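Long-range contact in type III Pentaketide Synthase (Neurospora crassa, PDB 3EUO), which probably works as an acyltransferase of the chalcone and stilbene synthase family, building pentaketide chains: residues T6-Q11 and A222-L227. Numbering follows the deposited sequence.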
# COMPACT_ATOMS: atom_id res chain seq x y z
N THR A 6 11.22 -5.88 19.48
CA THR A 6 12.55 -6.30 19.94
C THR A 6 13.67 -5.34 19.53
O THR A 6 14.80 -5.45 20.01
CB THR A 6 12.89 -7.71 19.48
OG1 THR A 6 12.72 -7.79 18.06
CG2 THR A 6 11.97 -8.73 20.14
N GLY A 7 13.34 -4.40 18.66
CA GLY A 7 14.29 -3.33 18.31
C GLY A 7 13.56 -2.14 17.73
O GLY A 7 12.47 -2.29 17.18
N LEU A 8 14.16 -0.96 17.88
CA LEU A 8 13.65 0.26 17.26
C LEU A 8 14.83 1.03 16.71
O LEU A 8 15.92 1.00 17.30
CB LEU A 8 12.89 1.14 18.26
CG LEU A 8 11.70 0.58 19.04
CD1 LEU A 8 12.15 -0.02 20.39
CD2 LEU A 8 10.66 1.67 19.28
N GLY A 9 14.62 1.72 15.60
CA GLY A 9 15.63 2.58 15.01
C GLY A 9 15.00 3.80 14.38
O GLY A 9 13.89 3.74 13.84
N VAL A 10 15.71 4.92 14.46
CA VAL A 10 15.22 6.19 13.94
C VAL A 10 16.38 6.88 13.26
O VAL A 10 17.50 6.88 13.77
CB VAL A 10 14.65 7.08 15.07
CG1 VAL A 10 14.17 8.43 14.52
CG2 VAL A 10 13.52 6.37 15.81
N GLN A 11 16.11 7.47 12.09
CA GLN A 11 17.13 8.26 11.41
C GLN A 11 16.52 9.51 10.82
O GLN A 11 15.80 9.47 9.81
CB GLN A 11 17.85 7.44 10.33
CG GLN A 11 18.99 8.18 9.65
CD GLN A 11 20.16 8.46 10.59
OE1 GLN A 11 20.45 7.69 11.50
NE2 GLN A 11 20.85 9.57 10.35
N ALA A 222 13.06 -7.88 25.16
CA ALA A 222 12.27 -7.09 24.24
C ALA A 222 12.12 -5.71 24.85
O ALA A 222 12.37 -5.53 26.04
CB ALA A 222 10.91 -7.72 24.00
N ILE A 223 11.74 -4.73 24.03
CA ILE A 223 11.55 -3.37 24.52
C ILE A 223 10.10 -3.18 24.97
O ILE A 223 9.84 -2.70 26.07
CB ILE A 223 11.98 -2.30 23.48
CG1 ILE A 223 13.46 -2.44 23.14
CG2 ILE A 223 11.77 -0.91 24.02
CD1 ILE A 223 13.72 -3.17 21.90
N TYR A 224 9.17 -3.56 24.10
CA TYR A 224 7.74 -3.50 24.40
C TYR A 224 7.10 -4.81 24.00
O TYR A 224 7.52 -5.42 23.02
CB TYR A 224 7.05 -2.39 23.61
CG TYR A 224 7.56 -0.98 23.82
CD1 TYR A 224 7.18 -0.24 24.95
CD2 TYR A 224 8.38 -0.37 22.88
CE1 TYR A 224 7.63 1.06 25.14
CE2 TYR A 224 8.84 0.94 23.06
CZ TYR A 224 8.45 1.65 24.20
OH TYR A 224 8.90 2.94 24.37
N ASP A 225 6.08 -5.23 24.74
CA ASP A 225 5.17 -6.27 24.28
C ASP A 225 3.92 -5.60 23.71
O ASP A 225 3.41 -4.64 24.29
CB ASP A 225 4.78 -7.20 25.43
CG ASP A 225 5.96 -7.93 26.02
OD1 ASP A 225 6.69 -8.60 25.25
OD2 ASP A 225 6.17 -7.85 27.24
N LEU A 226 3.44 -6.08 22.57
CA LEU A 226 2.23 -5.52 21.96
C LEU A 226 1.03 -6.34 22.41
O LEU A 226 0.92 -7.52 22.09
CB LEU A 226 2.35 -5.49 20.43
CG LEU A 226 1.15 -5.03 19.60
CD1 LEU A 226 0.63 -3.66 20.03
CD2 LEU A 226 1.50 -5.03 18.11
N LEU A 227 0.13 -5.71 23.17
CA LEU A 227 -0.96 -6.46 23.82
C LEU A 227 -2.28 -6.39 23.09
O LEU A 227 -3.09 -7.32 23.14
CB LEU A 227 -1.15 -5.98 25.27
CG LEU A 227 0.07 -6.09 26.20
CD1 LEU A 227 -0.30 -5.58 27.59
CD2 LEU A 227 0.61 -7.50 26.26
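A classic beta bulge, in which Ile-223 and Tyr-224 both face Ile-5, brings two consecutive residues of 222-227 up to Leu-8 of strand 4-11. Pairing with that strand runs through the backbone hydrogen bond between Ile-223 and Ile-5; past it, the contact illustrates how side chains alone can carry a join. No hydrogen bond links 6-11 to 222-227; their nearest CA atoms, of Thr-6 and Ala-222, are 4.4 Å apart, and the chains diverge from there.

Leu-8 supplies the hydrophobic link through its two methyl branches. Its CD1 rests against the side of Ile-223, 3.8 Å from CG2 and about equally near the other side-chain carbons, while its CD2 reaches the edge of the Tyr-224 ring, near the ring plane, 4.3 Å from CE2. In Ile-223, CG1 stands anti to the carbonyl carbon (chi1 -61°), and an unstaggered second torsion of 99° presses CD1 onto the Thr-6 carbonyl, 3.2 Å from both C and O, a close and somewhat strained contact. The same methyl lies 3.5 Å from Gly-7 N. Beside this, CG2 of Thr-6 meets CB of Ala-222 at 4.1 Å, a looser touch. Replacing Ile-223 with an alanine would probably open a gap beside CD1 of Leu-8, freeing that branch to turn, and strip the apolar cover from the Thr-6 carbonyl.

The bulge adjoins the seam between the two halves of the thiolase-type fold. Strand 4-11 pairs on its other flank with strand 204-211, whose Val-208 also touches Leu-8. Glu-95 of helix 70-96 accepts a hydrogen bond from the Leu-8 backbone and touches Ile-223, whereas helix 334-342 approaches with Asn-340 against Leu-8 and Leu-339 O hydrogen-bonded to the Tyr-224 hydroxyl.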